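Local coordinates for protein type C neurotoxin (Clostridium botulinum, PDB 3PME) that probably binds nerve-cell membranes through gangliosides and other lipids such as phosphatidylethanolamine, as the receptor-binding part of a mosaic C/D botulinum neurotoxin, at residues I195-N199 against G216-R220; I77-N83 against Y127-L131. One frame throughout, in Å; residues are numbered along the deposited sequence.

Interaction 1. Residues I195-N199 against G216-R220; sequences IRDFN and GQILR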
ATOM      1  N   ILE A 195       8.672  -5.023   6.674  1.00 19.60           N
ATOM      2  CA  ILE A 195       7.956  -4.540   7.851  1.00 19.73           C
ATOM      3  C   ILE A 195       8.359  -3.086   8.053  1.00 19.22           C
ATOM      4  O   ILE A 195       9.486  -2.702   7.731  1.00 18.44           O
ATOM      5  CB  ILE A 195       8.328  -5.369   9.088  1.00 17.97           C
ATOM      6  CG1 ILE A 195       7.707  -6.764   8.975  1.00 20.81           C
ATOM      7  CG2 ILE A 195       7.852  -4.683  10.391  1.00 20.05           C
ATOM      8  CD1 ILE A 195       8.251  -7.758   9.990  1.00 22.32           C
ATOM      9  N   ARG A 196       7.460  -2.262   8.566  1.00 18.89           N
ATOM     10  CA  ARG A 196       7.866  -0.913   8.962  1.00 18.21           C
ATOM     11  C   ARG A 196       7.183  -0.451  10.238  1.00 21.32           C
ATOM     12  O   ARG A 196       6.109  -0.928  10.592  1.00 18.56           O
ATOM     13  CB  ARG A 196       7.637   0.104   7.839  1.00 18.63           C
ATOM     14  CG  ARG A 196       6.188   0.598   7.710  1.00 18.16           C
ATOM     15  CD  ARG A 196       6.150   1.615   6.590  1.00 20.31           C
ATOM     16  NE  ARG A 196       4.982   2.486   6.599  1.00 23.01           N
ATOM     17  CZ  ARG A 196       3.910   2.295   5.848  1.00 19.28           C
ATOM     18  NH1 ARG A 196       3.830   1.238   5.043  1.00 22.46           N
ATOM     19  NH2 ARG A 196       2.920   3.170   5.879  1.00 19.38           N
ATOM     20  N   ASP A 197       7.823   0.493  10.911  1.00 19.38           N
ATOM     21  CA  ASP A 197       7.272   1.154  12.087  1.00 19.21           C
ATOM     22  C   ASP A 197       6.880   0.161  13.183  1.00 19.88           C
ATOM     23  O   ASP A 197       5.788   0.228  13.746  1.00 20.76           O
ATOM     24  CB  ASP A 197       6.105   2.072  11.702  1.00 18.78           C
ATOM     25  CG  ASP A 197       6.536   3.206  10.783  1.00 24.80           C
ATOM     26  OD1 ASP A 197       7.241   4.118  11.260  1.00 31.90           O
ATOM     27  OD2 ASP A 197       6.174   3.181   9.596  1.00 33.72           O
ATOM     28  N   PHE A 198       7.788  -0.751  13.494  1.00 18.43           N
ATOM     29  CA  PHE A 198       7.514  -1.733  14.541  1.00 18.72           C
ATOM     30  C   PHE A 198       7.564  -1.100  15.940  1.00 20.07           C
ATOM     31  O   PHE A 198       8.591  -0.521  16.329  1.00 21.65           O
ATOM     32  CB  PHE A 198       8.476  -2.914  14.474  1.00 17.67           C
ATOM     33  CG  PHE A 198       8.086  -4.034  15.394  1.00 18.90           C
ATOM     34  CD1 PHE A 198       8.576  -4.083  16.695  1.00 19.92           C
ATOM     35  CD2 PHE A 198       7.211  -5.013  14.965  1.00 19.90           C
ATOM     36  CE1 PHE A 198       8.200  -5.100  17.557  1.00 22.21           C
ATOM     37  CE2 PHE A 198       6.824  -6.043  15.821  1.00 18.29           C
ATOM     38  CZ  PHE A 198       7.318  -6.083  17.121  1.00 20.18           C
ATOM     39  N   ASN A 199       6.450  -1.221  16.673  1.00 18.55           N
ATOM     40  CA  ASN A 199       6.283  -0.636  18.009  1.00 19.06           C
ATOM     41  C   ASN A 199       5.680  -1.633  18.988  1.00 21.88           C
ATOM     42  O   ASN A 199       4.814  -2.432  18.624  1.00 19.48           O
ATOM     43  CB  ASN A 199       5.323   0.557  17.963  1.00 20.24           C
ATOM     44  CG  ASN A 199       5.923   1.766  17.286  1.00 23.39           C
ATOM     45  OD1 ASN A 199       7.093   2.060  17.468  1.00 26.23           O
ATOM     46  ND2 ASN A 199       5.109   2.489  16.525  1.00 28.24           N
ATOM     47  N   GLY A 216      -1.414   8.444  11.347  1.00 25.28           N
ATOM     48  CA  GLY A 216      -0.126   9.098  11.432  1.00 28.19           C
ATOM     49  C   GLY A 216       0.842   8.434  10.477  1.00 29.26           C
ATOM     50  O   GLY A 216       1.536   9.097   9.701  1.00 32.69           O
ATOM     51  N   GLN A 217       0.853   7.108  10.496  1.00 22.49           N
ATOM     52  CA  GLN A 217       1.888   6.349   9.812  1.00 22.42           C
ATOM     53  C   GLN A 217       1.578   6.045   8.349  1.00 19.89           C
ATOM     54  O   GLN A 217       2.462   5.608   7.610  1.00 24.27           O
ATOM     55  CB  GLN A 217       2.179   5.060  10.574  1.00 22.47           C
ATOM     56  CG  GLN A 217       2.799   5.306  11.953  1.00 21.51           C
ATOM     57  CD  GLN A 217       3.027   4.023  12.712  1.00 20.95           C
ATOM     58  OE1 GLN A 217       2.592   2.957  12.286  1.00 19.37           O
ATOM     59  NE2 GLN A 217       3.728   4.115  13.832  1.00 23.89           N
ATOM     60  N   ILE A 218       0.343   6.277   7.923  1.00 22.47           N
ATOM     61  CA  ILE A 218       0.015   6.040   6.516  1.00 22.37           C
ATOM     62  C   ILE A 218       0.566   7.147   5.622  1.00 22.96           C
ATOM     63  O   ILE A 218       0.682   6.957   4.413  1.00 23.20           O
ATOM     64  CB  ILE A 218      -1.488   5.841   6.277  1.00 24.49           C
ATOM     65  CG1 ILE A 218      -1.721   5.070   4.969  1.00 22.37           C
ATOM     66  CG2 ILE A 218      -2.211   7.171   6.287  1.00 25.61           C
ATOM     67  CD1 ILE A 218      -3.140   4.516   4.799  1.00 26.28           C
ATOM     68  N   LEU A 219       0.930   8.277   6.229  1.00 23.10           N
ATOM     69  CA  LEU A 219       1.437   9.454   5.505  1.00 22.88           C
ATOM     70  C   LEU A 219       0.401   9.977   4.529  1.00 23.13           C
ATOM     71  O   LEU A 219       0.513   9.797   3.312  1.00 22.58           O
ATOM     72  CB  LEU A 219       2.756   9.158   4.787  1.00 21.94           C
ATOM     73  CG  LEU A 219       3.889   8.538   5.600  1.00 25.14           C
ATOM     74  CD1 LEU A 219       5.151   8.501   4.744  1.00 25.50           C
ATOM     75  CD2 LEU A 219       4.146   9.314   6.888  1.00 26.35           C
ATOM     76  N   ARG A 220      -0.615  10.626   5.072  1.00 21.95           N
ATOM     77  CA  ARG A 220      -1.718  11.110   4.268  1.00 24.70           C
ATOM     78  C   ARG A 220      -1.280  12.169   3.255  1.00 21.99           C
ATOM     79  O   ARG A 220      -2.016  12.447   2.321  1.00 28.76           O
ATOM     80  CB  ARG A 220      -2.835  11.661   5.157  1.00 31.48           C
ATOM     81  CG  ARG A 220      -3.506  10.605   6.020  1.00 34.25           C
ATOM     82  CD  ARG A 220      -5.019  10.732   5.967  1.00 43.48           C
ATOM     83  NE  ARG A 220      -5.675   9.695   6.762  1.00 50.06           N
ATOM     84  CZ  ARG A 220      -6.193   8.575   6.264  1.00 46.45           C
ATOM     85  NH1 ARG A 220      -6.146   8.338   4.962  1.00 49.87           N
ATOM     86  NH2 ARG A 220      -6.771   7.695   7.071  1.00 47.70           N
TER
HETATM   87  O   HOH W   1       5.196   5.095   7.921  1.00 31.73           O
HETATM   88  O   HOH W   2       3.278   1.078  14.206  1.00 20.25           O

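Interaction 2. Residues I77-N83 against Y127-L131; sequences ISKDLTN and YSESL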
ATOM      1  N   ILE A  77       3.874  -8.493   2.093  1.00 16.89           N
ATOM      2  CA  ILE A  77       4.324  -9.866   1.876  1.00 14.94           C
ATOM      3  C   ILE A  77       4.270 -10.208   0.380  1.00 18.22           C
ATOM      4  O   ILE A  77       3.227 -10.097  -0.244  1.00 18.09           O
ATOM      5  CB  ILE A  77       3.490 -10.869   2.705  1.00 16.77           C
ATOM      6  CG1 ILE A  77       3.479 -10.455   4.179  1.00 18.30           C
ATOM      7  CG2 ILE A  77       4.057 -12.274   2.580  1.00 17.21           C
ATOM      8  CD1 ILE A  77       2.310 -11.033   4.955  1.00 21.00           C
ATOM      9  N   SER A  78       5.402 -10.601  -0.193  1.00 17.80           N
ATOM     10  CA  SER A  78       5.462 -10.848  -1.631  1.00 18.37           C
ATOM     11  C   SER A  78       4.443 -11.878  -2.106  1.00 20.54           C
ATOM     12  O   SER A  78       3.968 -12.716  -1.337  1.00 19.92           O
ATOM     13  CB  SER A  78       6.877 -11.265  -2.051  1.00 20.25           C
ATOM     14  OG  SER A  78       7.137 -12.625  -1.731  1.00 22.67           O
ATOM     15  N   LYS A  79       4.101 -11.803  -3.384  1.00 20.14           N
ATOM     16  CA  LYS A  79       3.178 -12.762  -3.973  1.00 18.76           C
ATOM     17  C   LYS A  79       3.664 -14.202  -3.812  1.00 21.90           C
ATOM     18  O   LYS A  79       2.887 -15.082  -3.433  1.00 22.17           O
ATOM     19  CB  LYS A  79       2.947 -12.441  -5.454  1.00 20.47           C
ATOM     20  CG  LYS A  79       2.138 -13.506  -6.185  1.00 23.97           C
ATOM     21  CD  LYS A  79       1.859 -13.128  -7.650  1.00 26.07           C
ATOM     22  CE  LYS A  79       3.138 -12.913  -8.432  1.00 30.41           C
ATOM     23  NZ  LYS A  79       2.883 -12.701  -9.892  1.00 33.39           N
ATOM     24  N   ASP A  80       4.939 -14.456  -4.089  1.00 22.34           N
ATOM     25  CA  ASP A  80       5.444 -15.829  -4.022  1.00 25.10           C
ATOM     26  C   ASP A  80       5.432 -16.391  -2.601  1.00 25.93           C
ATOM     27  O   ASP A  80       5.222 -17.586  -2.411  1.00 27.47           O
ATOM     28  CB  ASP A  80       6.841 -15.953  -4.638  1.00 27.01           C
ATOM     29  CG  ASP A  80       6.815 -15.953  -6.163  1.00 34.46           C
ATOM     30  OD1 ASP A  80       5.783 -15.575  -6.745  1.00 38.16           O
ATOM     31  OD2 ASP A  80       7.834 -16.327  -6.780  1.00 38.59           O
ATOM     32  N   LEU A  81       5.651 -15.533  -1.604  1.00 21.93           N
ATOM     33  CA  LEU A  81       5.609 -15.987  -0.222  1.00 21.59           C
ATOM     34  C   LEU A  81       4.157 -16.209   0.187  1.00 23.56           C
ATOM     35  O   LEU A  81       3.836 -17.176   0.876  1.00 24.68           O
ATOM     36  CB  LEU A  81       6.283 -14.970   0.690  1.00 22.00           C
ATOM     37  CG  LEU A  81       6.422 -15.334   2.163  1.00 25.04           C
ATOM     38  CD1 LEU A  81       6.935 -16.756   2.290  1.00 27.41           C
ATOM     39  CD2 LEU A  81       7.367 -14.351   2.831  1.00 25.11           C
ATOM     40  N   THR A  82       3.275 -15.323  -0.265  1.00 21.17           N
ATOM     41  CA  THR A  82       1.848 -15.409   0.041  1.00 22.11           C
ATOM     42  C   THR A  82       1.221 -16.677  -0.537  1.00 25.03           C
ATOM     43  O   THR A  82       0.371 -17.310   0.094  1.00 23.77           O
ATOM     44  CB  THR A  82       1.104 -14.176  -0.506  1.00 21.84           C
ATOM     45  OG1 THR A  82       1.614 -13.000   0.137  1.00 20.64           O
ATOM     46  CG2 THR A  82      -0.402 -14.285  -0.254  1.00 21.33           C
ATOM     47  N   ASN A  83       1.669 -17.042  -1.735  1.00 25.01           N
ATOM     48  CA  ASN A  83       1.160 -18.207  -2.460  1.00 26.24           C
ATOM     49  C   ASN A  83       1.555 -19.535  -1.823  1.00 26.09           C
ATOM     50  O   ASN A  83       0.943 -20.571  -2.083  1.00 29.65           O
ATOM     51  CB  ASN A  83       1.655 -18.154  -3.911  1.00 27.13           C
ATOM     52  CG  ASN A  83       1.096 -19.274  -4.768  1.00 35.26           C
ATOM     53  OD1 ASN A  83      -0.123 -19.441  -4.874  1.00 37.08           O
ATOM     54  ND2 ASN A  83       1.987 -20.041  -5.401  1.00 33.25           N
ATOM     55  N   TYR A 127      -5.084 -12.523   4.685  1.00 19.76           N
ATOM     56  CA  TYR A 127      -4.831 -11.281   3.975  1.00 22.38           C
ATOM     57  C   TYR A 127      -4.801 -11.527   2.470  1.00 21.94           C
ATOM     58  O   TYR A 127      -4.943 -10.585   1.708  1.00 23.12           O
ATOM     59  CB  TYR A 127      -3.526 -10.616   4.454  1.00 21.36           C
ATOM     60  CG  TYR A 127      -2.303 -11.382   4.041  1.00 19.65           C
ATOM     61  CD1 TYR A 127      -1.716 -11.165   2.801  1.00 19.79           C
ATOM     62  CD2 TYR A 127      -1.736 -12.329   4.876  1.00 19.26           C
ATOM     63  CE1 TYR A 127      -0.594 -11.880   2.403  1.00 20.62           C
ATOM     64  CE2 TYR A 127      -0.624 -13.060   4.483  1.00 17.95           C
ATOM     65  CZ  TYR A 127      -0.057 -12.825   3.246  1.00 19.86           C
ATOM     66  OH  TYR A 127       1.037 -13.549   2.875  1.00 20.87           O
ATOM     67  N   SER A 128      -4.658 -12.788   2.057  1.00 21.57           N
ATOM     68  CA  SER A 128      -4.495 -13.113   0.630  1.00 22.82           C
ATOM     69  C   SER A 128      -5.811 -13.131  -0.141  1.00 27.15           C
ATOM     70  O   SER A 128      -5.893 -12.619  -1.258  1.00 26.30           O
ATOM     71  CB  SER A 128      -3.817 -14.472   0.475  1.00 27.13           C
ATOM     72  OG  SER A 128      -3.687 -14.829  -0.898  1.00 32.09           O
ATOM     73  N   GLU A 129      -6.833 -13.742   0.447  1.00 28.73           N
ATOM     74  CA  GLU A 129      -8.091 -13.979  -0.259  1.00 31.75           C
ATOM     75  C   GLU A 129      -7.854 -14.648  -1.617  1.00 33.00           C
ATOM     76  O   GLU A 129      -8.365 -14.188  -2.644  1.00 35.70           O
ATOM     77  CB  GLU A 129      -8.855 -12.670  -0.437  1.00 32.74           C
ATOM     78  CG  GLU A 129      -9.242 -12.007   0.872  1.00 35.22           C
ATOM     79  CD  GLU A 129      -9.843 -10.632   0.668  1.00 42.72           C
ATOM     80  OE1 GLU A 129     -10.397 -10.375  -0.427  1.00 47.79           O
ATOM     81  OE2 GLU A 129      -9.757  -9.809   1.601  1.00 47.55           O
ATOM     82  N   SER A 130      -7.074 -15.726  -1.612  1.00 32.24           N
ATOM     83  CA  SER A 130      -6.737 -16.470  -2.829  1.00 35.47           C
ATOM     84  C   SER A 130      -6.045 -15.604  -3.876  1.00 36.15           C
ATOM     85  O   SER A 130      -6.349 -15.691  -5.069  1.00 38.55           O
ATOM     86  CB  SER A 130      -7.983 -17.132  -3.429  1.00 35.99           C
ATOM     87  OG  SER A 130      -8.522 -18.091  -2.536  1.00 41.34           O
ATOM     88  N   LEU A 131      -5.107 -14.775  -3.422  1.00 33.73           N
ATOM     89  CA  LEU A 131      -4.337 -13.897  -4.305  1.00 34.90           C
ATOM     90  C   LEU A 131      -5.227 -12.950  -5.104  1.00 36.87           C
ATOM     91  O   LEU A 131      -4.845 -12.491  -6.184  1.00 37.38           O
ATOM     92  CB  LEU A 131      -3.457 -14.712  -5.259  1.00 36.31           C
ATOM     93  CG  LEU A 131      -2.388 -15.621  -4.650  1.00 38.96           C
ATOM     94  CD1 LEU A 131      -1.638 -16.373  -5.746  1.00 41.40           C
ATOM     95  CD2 LEU A 131      -1.418 -14.826  -3.787  1.00 31.87           C
TER

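Interaction 1. Residues I195-N199 against G216-R220
The backbone oxygen of Q217, near the end of helix 207-218, is gripped twice: R196 NH2 donates to Q217 O over 3.0 Å with a nearly straight N-H...O angle of 162°, and a water donates to the same oxygen. The carbonyl lies at the edge of the guanidinium, within its plane, whereas seen from the peptide the donor NH2 is tilted 35° from the carbonyl plane. The same water accepts from R196 NE and donates to D197 OD2 at 2.7 Å, so it joins arginine, carboxylate and helix end. R196 NE also meets D197 OD2 directly in a salt bridge, though at 3.3 Å and a poor angle the hydrogen bond is weak. The R196 chain runs extended from CG to NE, which carries the guanidinium out from the strand to the helix; its cation-pi contacts with Y39, W74 and W140 probably help to hold the guanidinium in place.

Next to the arginine on the strand, D197 and Q217 run antiparallel alongside each other, the carboxylate stacked on the amide with 26° between their planes. D197 CB comes within 3.7 Å of Q217 OE1. That oxygen is itself held by W74 NE1 and by a second water at 2.8 Å, which also donates to D197 O, while D197 OD1 accepts from N41 ND2. With CG anti to the carbonyl carbon and the chain extended beyond it, Q217 brings its amide against the D197 carboxylate. L219 then leaves the helix with positive phi. This polar, water-bridged packing of a helix end on strand 193-201 lies where the jelly-roll (concanavalin-like) N-terminal half of the receptor-binding domain passes into the beta-trefoil half.

Interaction 2. Residues I77-N83 against Y127-L131
The short helix 79-82 faces a loop that follows strand 120-126, the backbones coming nearest at T82 and S128, whose CA atoms lie 6.8 Å apart. Between the two backbones Y127 OH donates to T82 OG1 at 2.9 Å, the threonine oxygen sitting at the edge of the tyrosine ring and in its plane. T82 OG1 in turn donates to S78 O at 2.8 Å, a bond set up by its placement beside the backbone N (chi1 -62°) and reaching the carbonyl from above its plane. S78 O thus accepts both the amide and the hydroxyl of T82, and S78 OG caps the helix by accepting from L81 N.

The I77 side chain runs roughly perpendicular to that of Y127, its CD1 lying over one ring face 3.4 Å from Y127 CZ, so the hydroxyl end of the ring is met over a face by I77 and at its edge by T82 OG1. On the other branch of T82 the methyl CG2 meets S128; the separation of 3.5 Å from T82 CG2 to S128 CB is tighter than usual for carbons. S128 OG accepts from L131 N in an ST motif, helping to shape a turn from which L131 reaches back to the helix. Its CD2 packs against T82 CG2, and its CD1 approaches N83 OD1. I104 and I109 also touch both I77 and Y127. Chemically, the contact is a relay from Y127 OH through T82 OG1 to S78 O, in which two largely buried hydroxyls are each satisfied while aliphatic groups pack around them.

In the fold
Interactions 1 and 2 follow one another along the chain, the second closing before the first opens, and their centres lie 21 Å apart. They do not touch, although their nearest atoms come within about 7 Å. Strand 68-77 connects them: it pairs antiparallel with strand 193-201, contributes W74 to interaction 1, and ends at I77, where interaction 2 begins. Both lie near the trefoil half: R220 O accepts from N347 ND2, and beside interaction 2 K79 meets W412 and V413 of the C-terminal segment. One contact binds a helix end to the sheet, the other a loop to a capped helical turn.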